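Side-chain contacts in Agap007691-pb (Anopheles gambiae, PDB 5C98), which is of unknown function but belongs to the serpin family, whose members commonly inhibit serine proteases: residues L26-A31 / C39-Y44; E126-T131 / A137-S142; G158-L163 / M170-V175; Q252-I257 / P353-I358. All coordinates share one frame; numbering follows the deposited sequence.

Contact 1 of 4, residues L26-A31 / C39-Y44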
loop_
_atom_site.group_PDB
_atom_site.type_symbol
_atom_site.label_atom_id
_atom_site.label_comp_id
_atom_site.label_asym_id
_atom_site.label_seq_id
_atom_site.Cartn_x
_atom_site.Cartn_y
_atom_site.Cartn_z
ATOM N N LEU A 26 -4.722 0.464 9.558
ATOM C CA LEU A 26 -4.238 1.541 10.413
ATOM C C LEU A 26 -3.217 1.036 11.419
ATOM O O LEU A 26 -2.241 1.736 11.701
ATOM C CB LEU A 26 -5.420 2.241 11.087
ATOM C CG LEU A 26 -6.375 2.936 10.115
ATOM C CD1 LEU A 26 -7.533 3.516 10.942
ATOM C CD2 LEU A 26 -5.697 3.987 9.223
ATOM N N GLU A 27 -3.403 -0.180 11.962
ATOM C CA GLU A 27 -2.395 -0.745 12.857
ATOM C C GLU A 27 -1.079 -0.967 12.130
ATOM O O GLU A 27 -0.004 -0.662 12.653
ATOM C CB GLU A 27 -2.891 -2.078 13.413
ATOM C CG GLU A 27 -3.985 -1.929 14.469
ATOM C CD GLU A 27 -4.658 -3.236 14.814
ATOM O OE1 GLU A 27 -4.618 -4.182 13.990
ATOM O OE2 GLU A 27 -5.249 -3.307 15.915
ATOM N N TYR A 28 -1.145 -1.509 10.919
ATOM C CA TYR A 28 0.061 -1.739 10.138
ATOM C C TYR A 28 0.774 -0.425 9.843
ATOM O O TYR A 28 2.000 -0.327 9.956
ATOM C CB TYR A 28 -0.358 -2.418 8.843
ATOM C CG TYR A 28 0.757 -2.890 7.933
ATOM C CD1 TYR A 28 1.451 -2.015 7.120
ATOM C CD2 TYR A 28 1.054 -4.240 7.829
ATOM C CE1 TYR A 28 2.421 -2.465 6.247
ATOM C CE2 TYR A 28 2.029 -4.688 6.969
ATOM C CZ TYR A 28 2.702 -3.817 6.193
ATOM O OH TYR A 28 3.669 -4.261 5.295
ATOM N N PHE A 29 0.022 0.587 9.426
ATOM C CA PHE A 29 0.656 1.866 9.119
ATOM C C PHE A 29 1.332 2.463 10.346
ATOM O O PHE A 29 2.437 2.995 10.239
ATOM C CB PHE A 29 -0.344 2.849 8.506
ATOM C CG PHE A 29 0.292 4.128 8.055
ATOM C CD1 PHE A 29 1.332 4.109 7.147
ATOM C CD2 PHE A 29 -0.097 5.341 8.565
ATOM C CE1 PHE A 29 1.950 5.272 6.746
ATOM C CE2 PHE A 29 0.529 6.496 8.126
ATOM C CZ PHE A 29 1.539 6.434 7.234
ATOM N N LYS A 30 0.696 2.379 11.515
ATOM C CA LYS A 30 1.334 2.873 12.733
ATOM C C LYS A 30 2.637 2.147 13.002
ATOM O O LYS A 30 3.572 2.730 13.558
ATOM C CB LYS A 30 0.410 2.677 13.946
ATOM C CG LYS A 30 -0.746 3.600 13.929
ATOM C CD LYS A 30 -1.782 3.279 14.996
ATOM C CE LYS A 30 -3.107 3.850 14.528
ATOM N NZ LYS A 30 -4.038 3.952 15.647
ATOM N N ALA A 31 2.712 0.867 12.654
ATOM C CA ALA A 31 3.924 0.092 12.891
ATOM C C ALA A 31 5.029 0.426 11.907
ATOM O O ALA A 31 6.198 0.189 12.221
ATOM C CB ALA A 31 3.611 -1.405 12.788
ATOM N N CYS A 39 6.033 7.639 2.986
ATOM C CA CYS A 39 5.612 6.246 3.014
ATOM C C CYS A 39 4.348 6.103 2.194
ATOM O O CYS A 39 3.517 7.009 2.165
ATOM C CB CYS A 39 5.361 5.809 4.469
ATOM S SG CYS A 39 4.810 4.103 4.637
ATOM N N ALA A 40 4.231 4.970 1.499
ATOM C CA ALA A 40 2.974 4.481 0.968
ATOM C C ALA A 40 3.027 2.968 1.111
ATOM O O ALA A 40 4.014 2.338 0.702
ATOM C CB ALA A 40 2.790 4.893 -0.493
ATOM N N VAL A 41 1.986 2.397 1.702
ATOM C CA VAL A 41 1.847 0.956 1.868
ATOM C C VAL A 41 0.418 0.541 1.532
ATOM O O VAL A 41 -0.519 1.339 1.588
ATOM C CB VAL A 41 2.229 0.466 3.286
ATOM C CG1 VAL A 41 3.735 0.600 3.505
ATOM C CG2 VAL A 41 1.457 1.231 4.372
ATOM N N SER A 42 0.232 -0.742 1.213
ATOM C CA SER A 42 -1.095 -1.316 1.020
ATOM C C SER A 42 -1.199 -2.557 1.881
ATOM O O SER A 42 -0.912 -3.671 1.428
ATOM C CB SER A 42 -1.313 -1.659 -0.447
ATOM O OG SER A 42 -2.546 -2.306 -0.608
ATOM N N PRO A 43 -1.590 -2.396 3.134
ATOM C CA PRO A 43 -1.820 -3.577 3.979
ATOM C C PRO A 43 -2.847 -4.518 3.382
ATOM O O PRO A 43 -2.766 -5.733 3.585
ATOM C CB PRO A 43 -2.263 -2.955 5.308
ATOM C CG PRO A 43 -1.563 -1.578 5.296
ATOM C CD PRO A 43 -1.706 -1.141 3.896
ATOM N N TYR A 44 -3.841 -3.984 2.688
ATOM C CA TYR A 44 -4.841 -4.836 2.061
ATOM C C TYR A 44 -4.182 -5.782 1.084
ATOM O O TYR A 44 -4.516 -6.975 1.057
ATOM C CB TYR A 44 -5.882 -3.971 1.350
ATOM C CG TYR A 44 -7.116 -4.694 0.803
ATOM C CD1 TYR A 44 -7.771 -5.654 1.561
ATOM C CD2 TYR A 44 -7.654 -4.338 -0.415
ATOM C CE1 TYR A 44 -8.922 -6.263 1.097
ATOM C CE2 TYR A 44 -8.810 -4.959 -0.892
ATOM C CZ TYR A 44 -9.415 -5.901 -0.125
ATOM O OH TYR A 44 -10.568 -6.515 -0.560
#

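Contact 2 of 4, residues E126-T131 / A137-S142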
loop_
_atom_site.group_PDB
_atom_site.type_symbol
_atom_site.label_atom_id
_atom_site.label_comp_id
_atom_site.label_asym_id
_atom_site.label_seq_id
_atom_site.Cartn_x
_atom_site.Cartn_y
_atom_site.Cartn_z
ATOM N N GLU A 126 7.756 -17.196 -10.879
ATOM C CA GLU A 126 8.909 -17.431 -11.739
ATOM C C GLU A 126 9.966 -18.242 -11.003
ATOM O O GLU A 126 10.443 -17.809 -9.939
ATOM C CB GLU A 126 9.515 -16.124 -12.230
ATOM C CG GLU A 126 10.601 -16.364 -13.265
ATOM C CD GLU A 126 10.948 -15.136 -14.088
ATOM O OE1 GLU A 126 10.104 -14.213 -14.182
ATOM O OE2 GLU A 126 12.066 -15.098 -14.652
ATOM N N PRO A 127 10.343 -19.420 -11.509
ATOM C CA PRO A 127 11.510 -20.122 -10.954
ATOM C C PRO A 127 12.788 -19.419 -11.375
ATOM O O PRO A 127 12.976 -19.097 -12.548
ATOM C CB PRO A 127 11.421 -21.516 -11.577
ATOM C CG PRO A 127 10.111 -21.593 -12.249
ATOM C CD PRO A 127 9.705 -20.201 -12.576
ATOM N N VAL A 128 13.681 -19.204 -10.412
ATOM C CA VAL A 128 14.955 -18.551 -10.677
ATOM C C VAL A 128 16.028 -19.227 -9.838
ATOM O O VAL A 128 15.749 -20.001 -8.916
ATOM C CB VAL A 128 14.924 -17.041 -10.362
ATOM C CG1 VAL A 128 13.920 -16.308 -11.245
ATOM C CG2 VAL A 128 14.663 -16.808 -8.876
ATOM N N ASP A 129 17.270 -18.892 -10.153
ATOM C CA ASP A 129 18.395 -19.308 -9.330
ATOM C C ASP A 129 18.493 -18.324 -8.175
ATOM O O ASP A 129 19.139 -17.284 -8.294
ATOM C CB ASP A 129 19.659 -19.306 -10.174
ATOM C CG ASP A 129 20.892 -19.629 -9.378
ATOM O OD1 ASP A 129 20.754 -20.021 -8.190
ATOM O OD2 ASP A 129 21.996 -19.525 -9.950
ATOM N N LEU A 130 17.898 -18.678 -7.036
ATOM C CA LEU A 130 17.898 -17.817 -5.852
ATOM C C LEU A 130 19.254 -17.786 -5.141
ATOM O O LEU A 130 19.442 -16.972 -4.231
ATOM C CB LEU A 130 16.766 -18.216 -4.893
ATOM C CG LEU A 130 15.403 -17.531 -5.111
ATOM C CD1 LEU A 130 14.313 -18.079 -4.191
ATOM C CD2 LEU A 130 15.511 -16.028 -4.903
ATOM N N THR A 131 20.213 -18.622 -5.542
ATOM C CA THR A 131 21.587 -18.445 -5.089
ATOM C C THR A 131 22.290 -17.287 -5.795
ATOM O O THR A 131 23.410 -16.930 -5.401
ATOM C CB THR A 131 22.415 -19.721 -5.283
ATOM O OG1 THR A 131 22.860 -19.812 -6.640
ATOM C CG2 THR A 131 21.629 -20.966 -4.908
ATOM N N ALA A 137 16.839 -10.627 -8.988
ATOM C CA ALA A 137 16.313 -9.266 -8.990
ATOM C C ALA A 137 15.787 -8.867 -10.365
ATOM O O ALA A 137 14.764 -8.171 -10.467
ATOM C CB ALA A 137 17.372 -8.283 -8.493
ATOM N N LEU A 138 16.449 -9.322 -11.434
ATOM C CA LEU A 138 16.003 -8.962 -12.772
ATOM C C LEU A 138 14.618 -9.528 -13.067
ATOM O O LEU A 138 13.799 -8.867 -13.716
ATOM C CB LEU A 138 17.012 -9.443 -13.815
ATOM C CG LEU A 138 16.673 -8.999 -15.241
ATOM C CD1 LEU A 138 16.650 -7.491 -15.351
ATOM C CD2 LEU A 138 17.670 -9.590 -16.233
ATOM N N ALA A 139 14.328 -10.737 -12.600
ATOM C CA ALA A 139 13.004 -11.297 -12.835
ATOM C C ALA A 139 11.931 -10.419 -12.216
ATOM O O ALA A 139 10.896 -10.149 -12.839
ATOM C CB ALA A 139 12.937 -12.722 -12.278
ATOM N N VAL A 140 12.161 -9.952 -10.988
ATOM C CA VAL A 140 11.183 -9.104 -10.319
ATOM C C VAL A 140 11.061 -7.768 -11.037
ATOM O O VAL A 140 9.957 -7.304 -11.361
ATOM C CB VAL A 140 11.579 -8.894 -8.845
ATOM C CG1 VAL A 140 10.548 -7.986 -8.139
ATOM C CG2 VAL A 140 11.701 -10.248 -8.133
ATOM N N ASN A 141 12.190 -7.117 -11.271
ATOM C CA ASN A 141 12.152 -5.771 -11.840
ATOM C C ASN A 141 11.552 -5.776 -13.239
ATOM O O ASN A 141 10.788 -4.864 -13.584
ATOM C CB ASN A 141 13.541 -5.150 -11.840
ATOM C CG ASN A 141 14.012 -4.807 -10.448
ATOM O OD1 ASN A 141 13.200 -4.498 -9.572
ATOM N ND2 ASN A 141 15.316 -4.895 -10.223
ATOM N N SER A 142 11.871 -6.798 -14.054
ATOM C CA SER A 142 11.316 -6.851 -15.401
ATOM C C SER A 142 9.811 -7.101 -15.374
ATOM O O SER A 142 9.078 -6.524 -16.191
ATOM C CB SER A 142 12.060 -7.875 -16.264
ATOM O OG SER A 142 11.869 -9.201 -15.817
HETATM O O HOH W 1 10.132 -11.617 -15.077
#

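Contact 3 of 4, residues G158-L163 / M170-V175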
loop_
_atom_site.group_PDB
_atom_site.type_symbol
_atom_site.label_atom_id
_atom_site.label_comp_id
_atom_site.label_asym_id
_atom_site.label_seq_id
_atom_site.Cartn_x
_atom_site.Cartn_y
_atom_site.Cartn_z
ATOM N N GLY A 158 20.247 -6.542 -3.273
ATOM C CA GLY A 158 20.322 -6.809 -1.850
ATOM C C GLY A 158 19.030 -7.338 -1.255
ATOM O O GLY A 158 19.053 -8.039 -0.241
ATOM N N ASP A 159 17.887 -7.021 -1.873
ATOM C CA ASP A 159 16.609 -7.434 -1.309
ATOM C C ASP A 159 16.362 -8.921 -1.495
ATOM O O ASP A 159 15.534 -9.500 -0.776
ATOM C CB ASP A 159 15.465 -6.637 -1.951
ATOM C CG ASP A 159 15.538 -5.157 -1.645
ATOM O OD1 ASP A 159 15.633 -4.808 -0.452
ATOM O OD2 ASP A 159 15.523 -4.338 -2.594
ATOM N N VAL A 160 17.026 -9.555 -2.461
ATOM C CA VAL A 160 16.837 -10.977 -2.724
ATOM C C VAL A 160 18.068 -11.794 -2.381
ATOM O O VAL A 160 18.034 -13.024 -2.502
ATOM C CB VAL A 160 16.403 -11.244 -4.178
ATOM C CG1 VAL A 160 15.017 -10.663 -4.445
ATOM C CG2 VAL A 160 17.443 -10.706 -5.157
ATOM N N PHE A 161 19.141 -11.159 -1.927
ATOM C CA PHE A 161 20.399 -11.850 -1.702
ATOM C C PHE A 161 20.354 -12.717 -0.447
ATOM O O PHE A 161 19.741 -12.355 0.562
ATOM C CB PHE A 161 21.516 -10.831 -1.515
ATOM C CG PHE A 161 22.778 -11.449 -1.023
ATOM C CD1 PHE A 161 23.644 -12.048 -1.913
ATOM C CD2 PHE A 161 23.062 -11.494 0.333
ATOM C CE1 PHE A 161 24.786 -12.669 -1.468
ATOM C CE2 PHE A 161 24.213 -12.109 0.779
ATOM C CZ PHE A 161 25.072 -12.699 -0.122
ATOM N N SER A 162 21.047 -13.860 -0.504
ATOM C CA SER A 162 21.278 -14.682 0.679
ATOM C C SER A 162 22.570 -15.462 0.515
ATOM O O SER A 162 22.929 -15.854 -0.592
ATOM C CB SER A 162 20.121 -15.677 0.931
ATOM O OG SER A 162 19.792 -16.469 -0.218
ATOM N N LEU A 163 23.273 -15.667 1.630
ATOM C CA LEU A 163 24.354 -16.640 1.657
ATOM C C LEU A 163 23.759 -18.026 1.866
ATOM O O LEU A 163 22.607 -18.152 2.287
ATOM C CB LEU A 163 25.309 -16.330 2.804
ATOM C CG LEU A 163 26.239 -15.143 2.603
ATOM C CD1 LEU A 163 26.902 -14.725 3.927
ATOM C CD2 LEU A 163 27.323 -15.485 1.564
ATOM N N MET A 170 10.149 -16.329 -2.166
ATOM C CA MET A 170 10.015 -14.911 -1.869
ATOM C C MET A 170 8.790 -14.348 -2.558
ATOM O O MET A 170 8.397 -14.808 -3.633
ATOM C CB MET A 170 11.216 -14.121 -2.365
ATOM C CG MET A 170 12.534 -14.647 -1.805
ATOM S SD MET A 170 13.900 -13.495 -2.046
ATOM C CE MET A 170 13.522 -12.300 -0.789
ATOM N N LEU A 171 8.177 -13.360 -1.907
ATOM C CA LEU A 171 6.918 -12.781 -2.345
ATOM C C LEU A 171 7.092 -11.285 -2.548
ATOM O O LEU A 171 7.840 -10.637 -1.810
ATOM C CB LEU A 171 5.825 -13.012 -1.278
ATOM C CG LEU A 171 4.417 -12.488 -1.574
ATOM C CD1 LEU A 171 3.820 -13.138 -2.826
ATOM C CD2 LEU A 171 3.558 -12.747 -0.347
ATOM N N PHE A 172 6.397 -10.725 -3.538
ATOM C CA PHE A 172 6.441 -9.312 -3.874
ATOM C C PHE A 172 5.039 -8.794 -4.133
ATOM O O PHE A 172 4.207 -9.508 -4.690
ATOM C CB PHE A 172 7.358 -9.087 -5.085
ATOM C CG PHE A 172 8.709 -9.670 -4.862
ATOM C CD1 PHE A 172 9.711 -8.913 -4.268
ATOM C CD2 PHE A 172 8.976 -10.985 -5.168
ATOM C CE1 PHE A 172 10.945 -9.485 -4.015
ATOM C CE2 PHE A 172 10.191 -11.544 -4.894
ATOM C CZ PHE A 172 11.177 -10.796 -4.331
ATOM N N SER A 173 4.779 -7.557 -3.693
ATOM C CA SER A 173 3.509 -6.876 -3.915
ATOM C C SER A 173 3.803 -5.501 -4.475
ATOM O O SER A 173 4.582 -4.749 -3.884
ATOM C CB SER A 173 2.791 -6.703 -2.580
ATOM O OG SER A 173 1.811 -5.671 -2.686
ATOM N N GLY A 174 3.178 -5.161 -5.588
ATOM C CA GLY A 174 3.199 -3.804 -6.102
ATOM C C GLY A 174 1.800 -3.227 -6.117
ATOM O O GLY A 174 0.915 -3.847 -6.713
ATOM N N VAL A 175 1.577 -2.044 -5.531
ATOM C CA VAL A 175 0.278 -1.371 -5.580
ATOM C C VAL A 175 0.497 0.061 -6.062
ATOM O O VAL A 175 1.114 0.868 -5.357
ATOM C CB VAL A 175 -0.464 -1.383 -4.251
ATOM C CG1 VAL A 175 -1.786 -0.627 -4.364
ATOM C CG2 VAL A 175 -0.691 -2.847 -3.834
#

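Contact 4 of 4, residues Q252-I257 / P353-I358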
loop_
_atom_site.group_PDB
_atom_site.type_symbol
_atom_site.label_atom_id
_atom_site.label_comp_id
_atom_site.label_asym_id
_atom_site.label_seq_id
_atom_site.Cartn_x
_atom_site.Cartn_y
_atom_site.Cartn_z
ATOM N N GLN A 252 1.020 12.561 15.867
ATOM C CA GLN A 252 -0.140 12.432 16.741
ATOM C C GLN A 252 -1.366 11.941 15.976
ATOM O O GLN A 252 -2.136 11.119 16.478
ATOM C CB GLN A 252 -0.441 13.773 17.413
ATOM C CG GLN A 252 -1.509 13.683 18.478
ATOM C CD GLN A 252 -1.892 15.038 19.036
ATOM O OE1 GLN A 252 -1.034 15.881 19.306
ATOM N NE2 GLN A 252 -3.189 15.257 19.206
ATOM N N ILE A 253 -1.577 12.440 14.760
ATOM C CA ILE A 253 -2.698 11.978 13.950
ATOM C C ILE A 253 -2.495 10.519 13.572
ATOM O O ILE A 253 -3.410 9.699 13.662
ATOM C CB ILE A 253 -2.836 12.862 12.690
ATOM C CG1 ILE A 253 -3.546 14.197 12.982
ATOM C CG2 ILE A 253 -3.649 12.158 11.594
ATOM C CD1 ILE A 253 -2.895 15.108 13.958
ATOM N N VAL A 254 -1.298 10.176 13.107
ATOM C CA VAL A 254 -1.039 8.826 12.635
ATOM C C VAL A 254 -1.245 7.829 13.767
ATOM O O VAL A 254 -1.848 6.768 13.573
ATOM C CB VAL A 254 0.398 8.716 12.105
ATOM C CG1 VAL A 254 0.783 7.228 11.849
ATOM C CG2 VAL A 254 0.563 9.520 10.857
ATOM N N ASN A 255 -0.778 8.165 14.973
ATOM C CA ASN A 255 -0.910 7.215 16.068
ATOM C C ASN A 255 -2.319 7.190 16.641
ATOM O O ASN A 255 -2.753 6.170 17.196
ATOM C CB ASN A 255 0.110 7.530 17.143
ATOM C CG ASN A 255 1.466 7.005 16.789
ATOM O OD1 ASN A 255 1.584 5.923 16.214
ATOM N ND2 ASN A 255 2.500 7.760 17.126
ATOM N N SER A 256 -3.057 8.275 16.516
ATOM C CA SER A 256 -4.391 8.378 17.096
ATOM C C SER A 256 -5.465 7.702 16.256
ATOM O O SER A 256 -6.450 7.194 16.807
ATOM C CB SER A 256 -4.768 9.851 17.251
ATOM O OG SER A 256 -4.010 10.509 18.259
ATOM N N ILE A 257 -5.305 7.689 14.928
ATOM C CA ILE A 257 -6.437 7.407 14.059
ATOM C C ILE A 257 -6.880 5.951 14.191
ATOM O O ILE A 257 -6.071 5.017 14.201
ATOM C CB ILE A 257 -6.100 7.782 12.606
ATOM C CG1 ILE A 257 -7.378 7.760 11.752
ATOM C CG2 ILE A 257 -5.006 6.893 12.081
ATOM C CD1 ILE A 257 -7.127 8.226 10.305
ATOM N N PRO A 353 3.381 18.527 6.797
ATOM C CA PRO A 353 3.221 17.085 6.589
ATOM C C PRO A 353 1.803 16.614 6.799
ATOM O O PRO A 353 1.113 17.033 7.739
ATOM C CB PRO A 353 4.169 16.473 7.622
ATOM C CG PRO A 353 5.267 17.521 7.714
ATOM C CD PRO A 353 4.554 18.833 7.640
ATOM N N PHE A 354 1.376 15.700 5.934
ATOM C CA PHE A 354 0.016 15.205 5.975
ATOM C C PHE A 354 0.006 13.704 5.731
ATOM O O PHE A 354 0.966 13.127 5.203
ATOM C CB PHE A 354 -0.879 15.941 4.959
ATOM C CG PHE A 354 -0.418 15.847 3.517
ATOM C CD1 PHE A 354 -0.756 14.787 2.715
ATOM C CD2 PHE A 354 0.342 16.863 2.971
ATOM C CE1 PHE A 354 -0.316 14.751 1.371
ATOM C CE2 PHE A 354 0.784 16.842 1.649
ATOM C CZ PHE A 354 0.438 15.791 0.846
ATOM N N MET A 355 -1.089 13.083 6.138
ATOM C CA MET A 355 -1.369 11.678 5.893
ATOM C C MET A 355 -2.429 11.579 4.797
ATOM O O MET A 355 -3.305 12.447 4.670
ATOM C CB MET A 355 -1.890 11.015 7.185
ATOM C CG MET A 355 -2.363 9.576 7.053
ATOM S SD MET A 355 -2.842 9.019 8.724
ATOM C CE MET A 355 -3.340 7.344 8.337
ATOM N N PHE A 356 -2.353 10.512 4.002
ATOM C CA PHE A 356 -3.358 10.264 2.984
ATOM C C PHE A 356 -3.836 8.821 3.052
ATOM O O PHE A 356 -3.104 7.918 3.457
ATOM C CB PHE A 356 -2.835 10.613 1.573
ATOM C CG PHE A 356 -1.643 9.830 1.148
ATOM C CD1 PHE A 356 -1.771 8.571 0.602
ATOM C CD2 PHE A 356 -0.375 10.380 1.272
ATOM C CE1 PHE A 356 -0.627 7.848 0.210
ATOM C CE2 PHE A 356 0.749 9.678 0.872
ATOM C CZ PHE A 356 0.628 8.420 0.353
ATOM N N LEU A 357 -5.086 8.608 2.658
ATOM C CA LEU A 357 -5.699 7.282 2.589
ATOM C C LEU A 357 -6.412 7.172 1.255
ATOM O O LEU A 357 -7.277 8.000 0.947
ATOM C CB LEU A 357 -6.708 7.047 3.721
ATOM C CG LEU A 357 -6.120 7.199 5.117
ATOM C CD1 LEU A 357 -6.271 8.649 5.603
ATOM C CD2 LEU A 357 -6.807 6.277 6.044
ATOM N N ILE A 358 -6.048 6.172 0.456
ATOM C CA ILE A 358 -6.725 5.919 -0.804
ATOM C C ILE A 358 -7.813 4.902 -0.530
ATOM O O ILE A 358 -7.526 3.788 -0.067
ATOM C CB ILE A 358 -5.756 5.365 -1.864
ATOM C CG1 ILE A 358 -4.520 6.261 -1.976
ATOM C CG2 ILE A 358 -6.470 5.145 -3.205
ATOM C CD1 ILE A 358 -4.841 7.700 -2.431
#

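Contact 1 of 4, residues L26-A31 / C39-Y44
In the buried core of the serpin fold, Y28 and F29 of helix 15-32 pack on C39, V41 and P43, where strand 39-41 leads into helix 43-51. The Y28 ring lies against the P43 ring. P43 CB sits over one face, and P43 CG comes to 3.5 Å from Y28 CD1. Further out on the tyrosine, Y28 CE1 meets V41 CB at 4.2 Å, at an oblique slant. The F29 ring reaches the strand by another route. Its CG is turned away from its own backbone N (chi1 -174°), which carries the ring out to C39. There C39 SG makes a sulfur-aromatic contact at the ring edge, in the ring plane, 3.7 Å from F29 CE1. The direction from the ring centroid to the sulfur is 85° off the ring normal. V41 CG2 also packs on the phenylalanine, obliquely, 4.0 Å from F29 CD1. The rest is apolar packing. S42 caps helix 43-51 through H45 N. Strand 366-372 pairs with strand 39-41 through the backbones of C39 and V41, and its N371 also touches F29. P289 and T292 of helix 289-295 also touch Y28.

Contact 2 of 4, residues E126-T131 / A137-S142
E126 and V128 both rest on the methyl group of A139, at the point where strand 124-128 meets helix 133-146. The carboxylate of E126 makes the shorter approach. E126 OE2 is 3.5 Å from A139 CB, and the carboxylate carbon is nearly as near. V128 touches through one branch, with CG1 3.9 Å from A139 CB. The backbones come nearest at E126 and A139, whose CA atoms are 7.5 Å apart. The polar part of the contact runs through one water. It donates to E126 OE1 at 2.7 Å and to A139 O at 2.8 Å. The glutamate is therefore tied to the helix backbone as well as touching its surface. Its CG is anti to the backbone N (chi1 -173°) and the chain is extended beyond it, which puts the carboxylate beside the A139 methyl. In serpins the helix that follows this edge strand, usually called helix F, packs across the face of sheet A. Helix 133-146 holds that place here. V140, one residue after A139, faces F100 and L102 of strand 95-104. N141 OD1 accepts a bond from I155 N, so the far side of the helix is held by the loop that follows it. The strand is placed by backbone bonds from E126 to V101 and V103, and from V128 to V103 and E105. In the loop just after the strand, L130 N is hydrogen-bonded to E104 OE1.

Contact 3 of 4, residues G158-L163 / M170-V175
The backbones run closest at V160 and M170, whose CA atoms are 7.9 Å apart, so side chains make most of the contact. V160 lies in a short, weakly bonded helical turn at about 158-160. M170 and F172 are alternate residues of strand 169-177, and both point to the same side, toward V160. V160 CG1 touches both, 3.9 Å from M170 SD and 3.8 Å from F172 CZ. M170 SD also lies against V160 CB (4.0 Å) and V160 CA (3.9 Å). The valine meets the phenylalanine at the ring edge, near the ring plane. It crosses each of the two side chains at about a right angle. The methionine bends at its last torsion (chi3 76°), which turns the methyl toward the backbone of D159. M170 CE then lies 3.4 Å from D159 O and 4.1 Å from V160 CA. In the serpin fold this is the return from helix F to sheet A. The chain leaves helix 133-146, makes the short helical turn and re-enters the sheet as strand 169-177. The helix itself covers the same apolar patch, with S136 on V160 and with V140 and Y144 on F172. The carboxylate of D159 leads away from the strand. D159 OD2 forms a salt bridge with K286 NZ and also accepts a bond from G156 N. Strand 95-104 is next to strand 169-177, pairing by backbone bonds through L102 with M170 and through F100 with F172.

Contact 4 of 4, residues Q252-I257 / P353-I358
M355 is the bump of this contact, and the hollow is formed by I253 and V254 in the last turn of helix 250-256, and I257 just after it. The methionine stretches straight out from strand 354-360. Its CG lies anti to the backbone N (chi1 174°), and chi2 and chi3 are both close to 180°. The whole length of the chain is thus spent on reaching the helix. The sulfur sits against two branches, facing the notch between them. M355 SD is 4.0 Å from V254 CG2 and 4.3 Å from I253 CG2. The methyl at the end goes on to the third wall, where M355 CE meets I257 CG2 tip to tip at 4.1 Å. I253 starts toward the strand, but its outer end leads away, so its CG2 branch does the touching. In the serpin fold this is the packing of a short helix on sheet B, to which strand 354-360 belongs. Neighbours close the pocket further. F29 of helix 15-32 touches both M355 and V254, and L26 packs on I257. V369 of strand 366-372 also touches M355, and L242 of strand 237-244 touches I257 while its backbone pairs with that of M355.

The four contacts follow one another along the chain, and none nests or crosses. Contact 1 closes the short connection from helix 15-32 into strand 39-41. Contact 2 closes the turn from strand 124-128 into helix 133-146, and contact 3 closes the loop from the turn at about 158-160 to strand 169-177. These two touch, V140 CG2 being 3.8 Å from F172 CE2, and hold the helix F region on sheet A. Contact 4 spans the longest range. With contact 1 it packs helices on the strands of sheet B. K30 NZ probably bonds to I257 O (2.7 Å), tying contact 4 to contact 1. S42 CB touches V175 CG2, linking contact 1 to contact 3.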